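Local coordinates for protein nodulation fucosyltransferase NodZ (Bradyrhizobium sp., PDB 2HHC) that belongs to the NodZ family of nodulation proteins, bacterial glycosyltransferases of the GT-B clan, whose fold pairs two Rossmann-like halves, at residues A[13-18]-A[55-60]; A[160-165]-A[274-279]; A[196-201]-A[229-234]; A[203-208]-A[234-239]; A[280-283]-A[289-292]. All blocks are in the same frame, centred on the assembly; numbering follows the deposited sequence. Where two conformers were deposited one is given.

Contact 1: A[13-18]-A[55-60]; sequences TGFGDC and PAFFEP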
# COMPACT_ATOMS: atom_id res chain seq x y z
N THR A 13 -2.19 -2.46 8.38
CA THR A 13 -2.79 -1.19 8.08
C THR A 13 -3.29 -1.16 6.64
O THR A 13 -3.63 -2.20 6.07
CB THR A 13 -1.76 -0.10 8.34
OG1 THR A 13 -0.57 -0.38 7.60
CG2 THR A 13 -1.41 0.03 9.80
N GLY A 14 -3.34 -0.01 6.00
CA GLY A 14 -3.81 -0.01 4.63
C GLY A 14 -2.87 -0.70 3.70
O GLY A 14 -1.68 -0.88 3.99
N PHE A 15 -3.37 -1.17 2.56
CA PHE A 15 -2.56 -1.99 1.69
C PHE A 15 -1.32 -1.26 1.12
O PHE A 15 -0.32 -1.91 0.85
CB PHE A 15 -3.38 -2.56 0.55
CG PHE A 15 -4.36 -3.64 0.97
CD1 PHE A 15 -3.96 -4.84 1.51
CD2 PHE A 15 -5.69 -3.39 0.85
CE1 PHE A 15 -4.91 -5.77 1.89
CE2 PHE A 15 -6.62 -4.34 1.23
CZ PHE A 15 -6.23 -5.51 1.72
N GLY A 16 -1.41 0.05 0.93
CA GLY A 16 -0.21 0.76 0.42
C GLY A 16 0.97 0.60 1.34
O GLY A 16 2.08 0.30 0.92
N ASP A 17 0.71 0.80 2.61
CA ASP A 17 1.75 0.64 3.66
C ASP A 17 2.18 -0.80 3.73
O ASP A 17 3.36 -1.13 3.76
CB ASP A 17 1.14 1.19 4.95
CG ASP A 17 2.07 1.17 6.16
OD1 ASP A 17 3.20 0.62 6.13
OD2 ASP A 17 1.57 1.66 7.19
N CYS A 18 1.23 -1.71 3.79
CA CYS A 18 1.57 -3.14 3.85
C CYS A 18 2.50 -3.54 2.71
O CYS A 18 3.48 -4.25 2.92
CB CYS A 18 0.32 -4.01 3.83
SG CYS A 18 -0.77 -3.90 5.26
N PRO A 55 -3.76 -14.28 1.87
CA PRO A 55 -4.54 -15.08 0.92
C PRO A 55 -6.00 -14.70 0.71
O PRO A 55 -6.64 -15.21 -0.16
CB PRO A 55 -4.44 -16.50 1.49
CG PRO A 55 -3.32 -16.46 2.46
CD PRO A 55 -3.26 -15.09 2.98
N ALA A 56 -6.52 -13.84 1.56
CA ALA A 56 -7.86 -13.36 1.36
C ALA A 56 -7.94 -12.38 0.17
O ALA A 56 -9.00 -12.22 -0.39
CB ALA A 56 -8.40 -12.72 2.66
N PHE A 57 -6.80 -11.77 -0.18
CA PHE A 57 -6.78 -10.78 -1.23
C PHE A 57 -5.88 -11.11 -2.42
O PHE A 57 -6.14 -10.64 -3.53
CB PHE A 57 -6.35 -9.43 -0.62
CG PHE A 57 -7.32 -8.96 0.46
CD1 PHE A 57 -8.58 -8.53 0.17
CD2 PHE A 57 -6.98 -9.09 1.80
CE1 PHE A 57 -9.47 -8.18 1.18
CE2 PHE A 57 -7.86 -8.74 2.82
CZ PHE A 57 -9.09 -8.27 2.51
N PHE A 58 -4.84 -11.91 -2.15
CA PHE A 58 -3.84 -12.26 -3.18
C PHE A 58 -3.77 -13.77 -3.34
O PHE A 58 -4.04 -14.51 -2.41
CB PHE A 58 -2.48 -11.70 -2.79
CG PHE A 58 -2.43 -10.20 -2.82
CD1 PHE A 58 -2.19 -9.53 -3.99
CD2 PHE A 58 -2.71 -9.48 -1.71
CE1 PHE A 58 -2.20 -8.15 -4.01
CE2 PHE A 58 -2.72 -8.09 -1.74
CZ PHE A 58 -2.45 -7.44 -2.90
N GLU A 59 -3.32 -14.18 -4.50
CA GLU A 59 -3.09 -15.59 -4.80
C GLU A 59 -1.87 -16.13 -4.08
O GLU A 59 -0.96 -15.34 -3.73
CB GLU A 59 -2.98 -15.78 -6.32
CG GLU A 59 -4.31 -15.44 -7.05
CD GLU A 59 -4.29 -15.76 -8.49
OE1 GLU A 59 -3.20 -15.90 -9.07
OE2 GLU A 59 -5.40 -15.92 -9.05
N PRO A 60 -1.84 -17.44 -3.81
CA PRO A 60 -0.66 -18.04 -3.18
C PRO A 60 0.60 -17.71 -3.91
O PRO A 60 0.61 -17.70 -5.15
CB PRO A 60 -0.93 -19.56 -3.31
CG PRO A 60 -2.39 -19.69 -3.41
CD PRO A 60 -2.89 -18.45 -4.10

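Contact 2: A[160-165]-A[274-279]; sequences ALYEEH and LARCAT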
# COMPACT_ATOMS: atom_id res chain seq x y z
N ALA A 160 -13.80 -5.27 -15.43
CA ALA A 160 -15.10 -4.73 -15.85
C ALA A 160 -15.14 -3.22 -15.77
O ALA A 160 -15.60 -2.54 -16.70
CB ALA A 160 -16.20 -5.36 -15.05
N LEU A 161 -14.66 -2.66 -14.66
CA LEU A 161 -14.61 -1.22 -14.47
C LEU A 161 -13.71 -0.48 -15.49
O LEU A 161 -14.04 0.56 -16.00
CB LEU A 161 -14.16 -0.87 -13.03
CG LEU A 161 -15.24 -1.26 -12.00
CD1 LEU A 161 -14.65 -1.49 -10.60
CD2 LEU A 161 -16.25 -0.17 -11.88
N TYR A 162 -12.58 -1.09 -15.82
CA TYR A 162 -11.70 -0.53 -16.81
C TYR A 162 -12.42 -0.44 -18.17
O TYR A 162 -12.43 0.59 -18.83
CB TYR A 162 -10.42 -1.36 -16.94
CG TYR A 162 -9.46 -0.70 -17.86
CD1 TYR A 162 -8.59 0.30 -17.41
CD2 TYR A 162 -9.46 -1.03 -19.21
CE1 TYR A 162 -7.73 0.92 -18.32
CE2 TYR A 162 -8.63 -0.44 -20.08
CZ TYR A 162 -7.77 0.54 -19.65
OH TYR A 162 -6.95 1.03 -20.68
N GLU A 163 -13.03 -1.52 -18.60
CA GLU A 163 -13.76 -1.54 -19.84
C GLU A 163 -14.88 -0.51 -19.84
O GLU A 163 -15.10 0.19 -20.82
CB GLU A 163 -14.30 -2.93 -20.07
CG GLU A 163 -15.27 -3.16 -21.19
CD GLU A 163 -14.83 -2.65 -22.54
OE1 GLU A 163 -13.61 -2.44 -22.73
OE2 GLU A 163 -15.71 -2.52 -23.41
N GLU A 164 -15.57 -0.40 -18.71
CA GLU A 164 -16.77 0.42 -18.61
C GLU A 164 -16.47 1.92 -18.58
O GLU A 164 -17.31 2.69 -19.02
CB GLU A 164 -17.57 0.03 -17.36
CG GLU A 164 -18.27 -1.28 -17.50
CD GLU A 164 -18.54 -2.03 -16.21
OE1 GLU A 164 -18.21 -1.49 -15.11
OE2 GLU A 164 -19.03 -3.19 -16.33
N HIS A 165 -15.31 2.33 -18.10
CA HIS A 165 -15.02 3.77 -17.82
C HIS A 165 -13.68 4.27 -18.36
O HIS A 165 -13.58 5.44 -18.76
CB HIS A 165 -15.01 4.03 -16.32
CG HIS A 165 -16.27 3.66 -15.62
ND1 HIS A 165 -17.40 4.46 -15.68
CD2 HIS A 165 -16.58 2.61 -14.84
CE1 HIS A 165 -18.36 3.87 -14.99
NE2 HIS A 165 -17.89 2.75 -14.46
N LEU A 274 -6.37 3.48 -9.93
CA LEU A 274 -5.63 4.73 -9.91
C LEU A 274 -4.33 4.61 -10.71
O LEU A 274 -3.91 5.58 -11.40
CB LEU A 274 -5.36 5.21 -8.49
CG LEU A 274 -6.54 5.80 -7.74
CD1 LEU A 274 -6.30 5.90 -6.27
CD2 LEU A 274 -6.89 7.22 -8.28
N ALA A 275 -3.68 3.45 -10.65
CA ALA A 275 -2.42 3.25 -11.38
C ALA A 275 -2.56 3.15 -12.90
O ALA A 275 -1.56 3.09 -13.62
CB ALA A 275 -1.70 2.04 -10.85
N ARG A 276 -3.80 3.13 -13.37
CA ARG A 276 -4.16 3.10 -14.79
C ARG A 276 -4.52 4.47 -15.35
O ARG A 276 -4.87 4.62 -16.54
CB ARG A 276 -5.38 2.18 -15.00
CG ARG A 276 -5.27 0.70 -14.54
CD ARG A 276 -4.40 -0.21 -15.42
NE ARG A 276 -5.07 -0.63 -16.66
CZ ARG A 276 -5.96 -1.63 -16.78
NH1 ARG A 276 -6.42 -2.30 -15.71
NH2 ARG A 276 -6.45 -1.90 -17.98
N CYS A 277 -4.53 5.47 -14.50
CA CYS A 277 -4.90 6.83 -14.91
C CYS A 277 -3.76 7.55 -15.64
O CYS A 277 -2.61 7.14 -15.60
CB CYS A 277 -5.32 7.63 -13.69
SG CYS A 277 -6.82 7.02 -12.89
N ALA A 278 -4.15 8.62 -16.34
CA ALA A 278 -3.20 9.44 -17.06
C ALA A 278 -2.53 10.43 -16.15
O ALA A 278 -1.38 10.79 -16.35
CB ALA A 278 -3.87 10.13 -18.22
N THR A 279 -3.31 10.95 -15.21
CA THR A 279 -2.86 11.90 -14.24
C THR A 279 -3.49 11.47 -12.93
O THR A 279 -4.66 11.04 -12.92
CB THR A 279 -3.37 13.31 -14.58
OG1 THR A 279 -2.76 13.74 -15.78
CG2 THR A 279 -3.06 14.31 -13.44

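Contact 3: A[196-201]-A[229-234]; sequences LALHQV and LDQVSG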
# COMPACT_ATOMS: atom_id res chain seq x y z
N LEU A 196 -11.99 24.69 2.91
CA LEU A 196 -10.69 24.87 2.30
C LEU A 196 -10.21 23.57 1.63
O LEU A 196 -9.73 23.60 0.51
CB LEU A 196 -9.65 25.37 3.34
CG LEU A 196 -8.23 25.53 2.78
CD1 LEU A 196 -8.17 26.66 1.77
CD2 LEU A 196 -7.23 25.79 3.89
N ALA A 197 -10.39 22.42 2.25
CA ALA A 197 -9.92 21.19 1.61
C ALA A 197 -10.67 20.89 0.33
O ALA A 197 -10.09 20.45 -0.66
CB ALA A 197 -10.03 20.01 2.52
N LEU A 198 -11.99 21.07 0.35
CA LEU A 198 -12.76 20.88 -0.87
C LEU A 198 -12.32 21.87 -1.93
O LEU A 198 -12.12 21.45 -3.09
CB LEU A 198 -14.26 21.00 -0.65
CG LEU A 198 -15.13 20.82 -1.90
CD1 LEU A 198 -15.05 19.42 -2.42
CD2 LEU A 198 -16.55 21.19 -1.64
N HIS A 199 -12.13 23.13 -1.57
CA HIS A 199 -11.60 24.11 -2.51
C HIS A 199 -10.27 23.68 -3.13
O HIS A 199 -10.09 23.80 -4.33
CB HIS A 199 -11.41 25.46 -1.84
CG HIS A 199 -10.89 26.52 -2.76
ND1 HIS A 199 -11.61 26.98 -3.84
CD2 HIS A 199 -9.75 27.24 -2.74
CE1 HIS A 199 -10.92 27.92 -4.46
NE2 HIS A 199 -9.79 28.10 -3.81
N GLN A 200 -9.37 23.16 -2.30
CA GLN A 200 -8.04 22.74 -2.76
C GLN A 200 -8.13 21.60 -3.75
O GLN A 200 -7.45 21.63 -4.77
CB GLN A 200 -7.16 22.35 -1.56
CG GLN A 200 -6.78 23.53 -0.76
CD GLN A 200 -5.91 23.21 0.42
OE1 GLN A 200 -5.88 22.09 0.93
NE2 GLN A 200 -5.16 24.22 0.86
N VAL A 201 -8.96 20.61 -3.47
CA VAL A 201 -9.23 19.54 -4.37
C VAL A 201 -9.78 20.03 -5.69
O VAL A 201 -9.41 19.55 -6.74
CB VAL A 201 -10.23 18.51 -3.74
CG1 VAL A 201 -10.71 17.51 -4.76
CG2 VAL A 201 -9.55 17.79 -2.53
N LEU A 229 -17.70 12.92 -2.44
CA LEU A 229 -18.14 12.34 -3.69
C LEU A 229 -19.28 13.18 -4.31
O LEU A 229 -19.26 13.54 -5.48
CB LEU A 229 -18.62 10.89 -3.48
CG LEU A 229 -19.15 10.25 -4.75
CD1 LEU A 229 -18.17 10.22 -5.86
CD2 LEU A 229 -19.70 8.80 -4.44
N ASP A 230 -20.30 13.45 -3.52
CA ASP A 230 -21.47 14.25 -3.98
C ASP A 230 -21.03 15.63 -4.42
O ASP A 230 -21.52 16.11 -5.46
CB ASP A 230 -22.50 14.37 -2.88
CG ASP A 230 -23.19 13.05 -2.56
OD1 ASP A 230 -23.07 12.11 -3.39
OD2 ASP A 230 -23.78 12.95 -1.47
N GLN A 231 -20.17 16.28 -3.66
CA GLN A 231 -19.76 17.63 -4.02
C GLN A 231 -18.90 17.67 -5.27
O GLN A 231 -19.16 18.45 -6.18
CB GLN A 231 -19.03 18.31 -2.85
CG GLN A 231 -19.91 18.53 -1.61
CD GLN A 231 -19.12 18.61 -0.28
OE1 GLN A 231 -19.71 18.86 0.77
NE2 GLN A 231 -17.80 18.38 -0.33
N VAL A 232 -17.86 16.87 -5.30
CA VAL A 232 -16.98 16.85 -6.47
C VAL A 232 -17.77 16.43 -7.72
O VAL A 232 -17.66 17.05 -8.80
CB VAL A 232 -15.77 15.95 -6.26
CG1 VAL A 232 -14.99 15.80 -7.58
CG2 VAL A 232 -14.91 16.48 -5.13
N SER A 233 -18.69 15.48 -7.57
CA SER A 233 -19.51 15.06 -8.71
C SER A 233 -20.38 16.17 -9.21
O SER A 233 -20.75 16.23 -10.40
CB SER A 233 -20.36 13.83 -8.32
OG SER A 233 -19.51 12.74 -7.97
N GLY A 234 -20.85 17.07 -8.32
CA GLY A 234 -21.71 18.17 -8.71
C GLY A 234 -20.98 19.39 -9.23
O GLY A 234 -21.60 20.28 -9.74

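Contact 4: A[203-208]-A[234-239]; sequences MAIRKA and GLFPDV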
# COMPACT_ATOMS: atom_id res chain seq x y z
N MET A 203 -9.26 23.01 -7.00
CA MET A 203 -8.13 23.65 -7.69
C MET A 203 -7.23 22.62 -8.38
O MET A 203 -6.77 22.84 -9.50
CB MET A 203 -7.23 24.41 -6.69
CG MET A 203 -7.89 25.36 -5.71
SD MET A 203 -6.58 26.23 -4.82
CE MET A 203 -6.75 25.88 -3.10
N ALA A 204 -6.95 21.51 -7.69
CA ALA A 204 -6.13 20.44 -8.27
C ALA A 204 -6.82 19.85 -9.49
O ALA A 204 -6.16 19.59 -10.50
CB ALA A 204 -5.84 19.37 -7.24
N ILE A 205 -8.13 19.60 -9.40
CA ILE A 205 -8.85 19.05 -10.55
C ILE A 205 -8.84 20.00 -11.74
O ILE A 205 -8.61 19.58 -12.86
CB ILE A 205 -10.28 18.59 -10.14
CG1 ILE A 205 -10.22 17.41 -9.15
CG2 ILE A 205 -11.09 18.16 -11.36
CD1 ILE A 205 -11.56 17.12 -8.52
N ARG A 206 -9.07 21.29 -11.49
CA ARG A 206 -9.02 22.29 -12.56
C ARG A 206 -7.63 22.27 -13.24
O ARG A 206 -7.54 22.33 -14.49
CB ARG A 206 -9.40 23.68 -12.02
CG ARG A 206 -10.85 23.72 -11.59
CD ARG A 206 -11.34 25.02 -10.98
NE ARG A 206 -12.75 24.83 -10.57
CZ ARG A 206 -13.27 25.06 -9.37
NH1 ARG A 206 -12.56 25.65 -8.40
NH2 ARG A 206 -14.54 24.76 -9.16
N LYS A 207 -6.56 22.19 -12.44
CA LYS A 207 -5.19 22.15 -12.96
C LYS A 207 -4.98 20.94 -13.83
O LYS A 207 -4.45 21.04 -14.95
CB LYS A 207 -4.15 22.24 -11.82
CG LYS A 207 -2.66 22.01 -12.24
CD LYS A 207 -1.76 22.22 -11.02
CE LYS A 207 -0.27 21.96 -11.30
NZ LYS A 207 0.35 23.00 -12.14
N ALA A 208 -5.43 19.79 -13.35
CA ALA A 208 -5.30 18.56 -14.09
C ALA A 208 -6.09 18.61 -15.40
O ALA A 208 -5.61 18.11 -16.43
CB ALA A 208 -5.80 17.38 -13.25
N GLY A 234 -20.85 17.07 -8.32
CA GLY A 234 -21.71 18.17 -8.71
C GLY A 234 -20.98 19.39 -9.23
O GLY A 234 -21.60 20.28 -9.74
N LEU A 235 -19.63 19.35 -9.11
CA LEU A 235 -18.77 20.48 -9.50
C LEU A 235 -18.02 20.28 -10.82
O LEU A 235 -17.52 21.29 -11.39
CB LEU A 235 -17.75 20.80 -8.38
CG LEU A 235 -18.42 21.53 -7.19
CD1 LEU A 235 -17.60 21.45 -5.94
CD2 LEU A 235 -18.69 22.95 -7.51
N PHE A 236 -17.97 19.05 -11.32
CA PHE A 236 -17.22 18.71 -12.55
C PHE A 236 -18.02 17.74 -13.33
O PHE A 236 -18.76 16.95 -12.75
CB PHE A 236 -15.85 18.13 -12.23
CG PHE A 236 -14.96 19.08 -11.50
CD1 PHE A 236 -14.20 20.02 -12.19
CD2 PHE A 236 -14.93 19.09 -10.11
CE1 PHE A 236 -13.41 20.89 -11.50
CE2 PHE A 236 -14.14 20.00 -9.40
CZ PHE A 236 -13.37 20.91 -10.10
N PRO A 237 -17.88 17.77 -14.67
CA PRO A 237 -18.51 16.75 -15.45
C PRO A 237 -17.71 15.46 -15.46
O PRO A 237 -16.49 15.42 -15.22
CB PRO A 237 -18.54 17.37 -16.85
CG PRO A 237 -17.28 18.17 -16.89
CD PRO A 237 -17.08 18.70 -15.48
N ASP A 238 -18.43 14.38 -15.72
CA ASP A 238 -17.81 13.09 -16.00
C ASP A 238 -17.02 12.53 -14.82
O ASP A 238 -16.02 11.88 -15.00
CB ASP A 238 -16.97 13.13 -17.31
CG ASP A 238 -17.77 13.59 -18.50
OD1 ASP A 238 -18.81 12.94 -18.77
OD2 ASP A 238 -17.43 14.63 -19.11
N VAL A 239 -17.52 12.77 -13.60
CA VAL A 239 -16.95 12.17 -12.41
C VAL A 239 -17.63 10.83 -12.13
O VAL A 239 -18.88 10.71 -12.19
CB VAL A 239 -17.11 13.11 -11.19
CG1 VAL A 239 -16.56 12.44 -9.93
CG2 VAL A 239 -16.39 14.42 -11.42
O HOH W 1 -16.98 23.92 -10.59

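Contact 5: A[280-283]-A[289-292]; sequences VIRF and FTRY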
# COMPACT_ATOMS: atom_id res chain seq x y z
N VAL A 280 -2.73 11.55 -11.85
CA VAL A 280 -3.28 11.28 -10.51
C VAL A 280 -2.99 12.44 -9.58
O VAL A 280 -1.89 12.97 -9.49
CB VAL A 280 -2.74 9.97 -9.90
CG1 VAL A 280 -3.30 9.76 -8.48
CG2 VAL A 280 -3.23 8.82 -10.70
N ILE A 281 -4.06 12.85 -8.88
CA ILE A 281 -4.03 13.86 -7.84
C ILE A 281 -3.99 13.14 -6.49
O ILE A 281 -4.86 12.32 -6.18
CB ILE A 281 -5.28 14.78 -7.91
CG1 ILE A 281 -5.25 15.62 -9.19
CG2 ILE A 281 -5.34 15.64 -6.67
CD1 ILE A 281 -6.53 16.25 -9.56
N ARG A 282 -2.95 13.43 -5.73
CA ARG A 282 -2.69 12.79 -4.41
C ARG A 282 -3.01 13.77 -3.29
O ARG A 282 -2.24 14.68 -2.98
CB ARG A 282 -1.22 12.39 -4.31
CG ARG A 282 -0.72 11.45 -5.40
CD ARG A 282 0.68 11.04 -5.18
NE ARG A 282 0.80 10.03 -4.13
CZ ARG A 282 1.94 9.60 -3.61
NH1 ARG A 282 3.10 10.10 -4.00
NH2 ARG A 282 1.92 8.64 -2.69
N PHE A 283 -4.15 13.56 -2.64
CA PHE A 283 -4.59 14.44 -1.57
C PHE A 283 -4.80 13.59 -0.29
O PHE A 283 -5.88 13.05 -0.06
CB PHE A 283 -5.88 15.15 -2.05
CG PHE A 283 -6.22 16.34 -1.28
CD1 PHE A 283 -7.02 16.22 -0.14
CD2 PHE A 283 -5.75 17.60 -1.64
CE1 PHE A 283 -7.36 17.34 0.61
CE2 PHE A 283 -6.08 18.73 -0.90
CZ PHE A 283 -6.89 18.61 0.23
N PHE A 289 -1.59 4.98 -0.17
CA PHE A 289 -2.68 4.52 -1.06
C PHE A 289 -2.36 4.77 -2.55
O PHE A 289 -2.64 3.90 -3.39
CB PHE A 289 -4.04 5.17 -0.62
CG PHE A 289 -5.29 4.56 -1.21
CD1 PHE A 289 -5.84 5.01 -2.32
CD2 PHE A 289 -6.00 3.63 -0.48
CE1 PHE A 289 -7.00 4.47 -2.85
CE2 PHE A 289 -7.21 3.11 -0.96
CZ PHE A 289 -7.70 3.56 -2.14
N THR A 290 -1.79 5.92 -2.84
CA THR A 290 -1.44 6.29 -4.18
C THR A 290 0.01 6.08 -4.53
O THR A 290 0.49 6.58 -5.54
CB THR A 290 -1.76 7.77 -4.34
OG1 THR A 290 -1.29 8.54 -3.22
CG2 THR A 290 -3.33 7.97 -4.54
N ARG A 291 0.75 5.33 -3.74
CA ARG A 291 2.17 5.05 -4.09
C ARG A 291 2.23 4.23 -5.38
O ARG A 291 3.08 4.53 -6.21
CB ARG A 291 2.90 4.33 -2.93
CG ARG A 291 4.34 4.05 -3.20
CD ARG A 291 5.15 5.23 -3.59
NE ARG A 291 6.57 4.87 -3.71
CZ ARG A 291 7.58 5.70 -3.94
NH1 ARG A 291 7.35 7.03 -4.06
NH2 ARG A 291 8.79 5.25 -4.10
N TYR A 292 1.42 3.20 -5.53
CA TYR A 292 1.43 2.37 -6.77
C TYR A 292 1.17 3.29 -7.96
O TYR A 292 1.95 3.31 -8.91
CB TYR A 292 0.41 1.28 -6.66
CG TYR A 292 0.43 0.28 -7.78
CD1 TYR A 292 1.61 -0.10 -8.35
CD2 TYR A 292 -0.74 -0.25 -8.26
CE1 TYR A 292 1.64 -1.07 -9.35
CE2 TYR A 292 -0.72 -1.20 -9.24
CZ TYR A 292 0.47 -1.60 -9.76
OH TYR A 292 0.44 -2.57 -10.81
O HOH W 2 5.47 8.84 -2.91

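Contact 1: A[13-18]-A[55-60]
Phe15, in the first turn of helix 15-32, faces Phe57, on the weakly bonded helix 54-57, across backbones held well apart, with Phe15 CA and Phe57 CA 10.2 Å from each other. Two phenylalanines bridge this gap with their rings. Both point across the interface and put CG anti to the carbonyl carbon (chi1 -71° and -60°). The rings form a T-shaped pair, with planes at 70° and centroids 5.0 Å apart. Phe15 contributes its edge: its CZ stands over the middle of the Phe57 ring and comes within 3.7 Å of Phe57 CD2. The other face of the Phe57 ring carries Ala56 CB near its rim, a methyl small enough to fit beneath the ring.

Leu268 of helix 258-274 touches both rings, and Tyr45 stacks on Phe15. Gly14 occupies the N-cap of helix 15-32, and its carbonyl O accepts from Cys18 N at 3.0 Å. The arrangement is a buried aromatic cluster at the start of the helix that follows strand 6-10, in the strand-loop-helix opening of a Rossmann-like half, where helix 258-274 comes over from the second sheet's part of the chain.

Contact 2: A[160-165]-A[274-279]
Tyr162 of helix 152-166 and Arg276, in the type I turn Leu274-Cys277, meet flat against each other while their backbones remain separate, Tyr162 CA and Arg276 CA being 8.6 Å apart. In the conformer described here, one of two modelled for Arg276, the tight part is a single stack. The guanidinium lies on the phenol ring with the planes 18° apart, and Arg276 CZ sits 3.6 Å from the ring centroid of Tyr162, 26° off the ring normal, a cation-pi contact. The NH2 end lies over the ring centre, whereas CZ lies nearer the CD1-CE1 side. Two bends in the arginine chain, at chi2 (-74°) and chi3 (-77°), fold the group back over the ring. Tyrosine suits the place because its side chain presents a broad electron-rich face, and arginine because its planar cation can lie flush on it.

Beyond the stack the contact is loose. Arg276 is exposed, Tyr162 is only partly covered, and no hydrogen bond links the segments. Ile158 and Phe166, of the same helix as Tyr162, also touch Arg276. With a second conformer present, the permanence of the stack and the very short approach of Arg276 NH2 to Tyr162 CE1 are doubtful; both residues also touch a crystal neighbour, which may influence the pose. The chemistry implies a surface contact held by dispersion and cation-pi attraction, probably shifting between states.

Contact 3: A[196-201]-A[229-234]
Leu198 on helix 192-209 pushes its forked end between Gln231 and Val232 of helix 226-235, and that wedge is the centre of the contact. One branch, Leu198 CD1, lies 4.0 Å from Val232 CG2. The other, CD2, meets the amide end of the glutamine, with Leu198 CD2 and Gln231 NE2 3.3 Å apart, a close approach of a methyl to an amide nitrogen without any hydrogen bond between them. Gln231 CB and CD also lie near the same methyl. Here the glutamine works mainly through its length: extended beyond CG, it reaches across the leucine at a slant, so that the amide end itself lies against the two methyls at the partly exposed border. A turn further along, Val201 CG1 approaches Val232 CG2 at 4.3 Å, a lighter contact on the buried side.

Torsions put these groups in position. Leu198 carries CG opposite its backbone nitrogen (chi1 180°), which sends both methyls out across the gap. The gap is wide, since the axes of the two short helical segments approach no nearer than 11.2 Å and cross at -41°. A long branched leucine is therefore apt at the middle, with compact valines where the faces are shielded. Regular i to i+4 backbone bonds hold the carriers, such as Val201 N to Ala197 O and Ser233 N to Leu229 O.

Below the pair run the parallel strands of the second sheet. Ala197, Gln200 and Val201 rest on Phe283 of strand 279-283, while Leu229 and Val232 rest on Leu221 of strand 217-223, so two helices packed side by side on one sheet face meet here over its strands.

Contact 4: A[203-208]-A[234-239]
In the helical layer of the second Rossmann-like sheet, Ile205 and Arg206 of helix 192-209 receive Phe236, in the loop that leads from helix 226-235 to strand 239-240. Ile205 CG2 stands over the centre of the Phe236 ring, 3.6 Å from its centroid and only 12° off the normal, a CH-pi contact. With chi1 at -65°, the ethyl branch CG1 is turned away from the carbonyl carbon and CG2 falls anti to the backbone nitrogen, which presents this methyl to the ring while CD1 reaches the CE2 side. A beta-branched residue suits the spot because two of its arms can cover one ring. Ala204 and Ile205 also pack on Ile281 of strand 279-283. The phenylalanine lies between the helix and the chain leading to edge strand 239-240; Cys202 and Lys209 of the same helix touch it too.

Arg206 borders the outer side. Its chain, extended from CG to NE, crosses the phenylalanine at about a right angle, and Arg206 CG lies in the ring plane, 3.8 Å from Phe236 CE1. Beyond it, a water lying in the guanidinium plane accepts from Arg206 NH2 at 3.0 Å and donates to Leu235 O at 2.8 Å.

Contact 5: A[280-283]-A[289-292]
Arg282, on strand 279-283, is bent at chi3 (77°), and this kink swings NE back against Thr290, whose own chi1 of 45° sets OG1 between its backbone N and carbonyl carbon, facing the arginine. The result is a short, nearly straight hydrogen bond: Arg282 NE donates to Thr290 OG1 at 2.7 Å with an angle of 165° at the hydrogen. The hydroxyl lies almost in the guanidinium plane, as an in-plane N-H requires. The methylenes of the arginine run alongside the threonine, the two side chains passing in opposite directions, and Thr290 CG2 turns inward to Val280 CG1 at 4.3 Å. Threonine fits because one side chain supplies both an acceptor and a methyl.

The rest of the guanidinium is held by two further bonds: Arg282 NH2 donates to the carbonyl O of Ser287, and Arg282 NH1 donates to a water at 2.9 Å. Thr290 O is placed over one face of the group. The same water accepts from Arg291 NH1, also at 2.9 Å, and so bridges two like charges whose NH1 atoms, Arg282 NH1 and Arg291 NH1, are 5.2 Å apart. Arg291 NE is paired with Glu141 in a salt bridge, which would probably ease that repulsion. These bonds together fix the rotation of the buried Arg282 group.

Thr290 stands at the N-cap of helix 291-296 but makes no capping bond with its side chain. The setting is the strand-to-helix connection of a beta-alpha-beta unit, strand 279-283, helix 291-296 and strand 299-303, with the parallel strands joined as in a Rossmann-like half.

In the fold
From the N terminus, contact 1 closes the first loop, bringing helix 54-57 back to the start of helix 15-32. Contact 2 closes the longest loop, from helix 152-166 to the turn before strand 279-283, and contacts 3 and 4 lie within it. These two cross, since their segments alternate along the chain, and they share Gly234; they join helix 192-209 to helix 226-235 and the chain after it. Contact 5 closes a short loop after contact 2, joining strand 279-283 to helix 291-296. Contacts 2 to 5 lie in the second-sheet half: Leu274 and Ala275 of contact 2 touch contact 5, whose Phe283 and Ile281 lie against contacts 3 and 4. Contact 1 stays apart, about 4 Å from contact 5 at the nearest atoms.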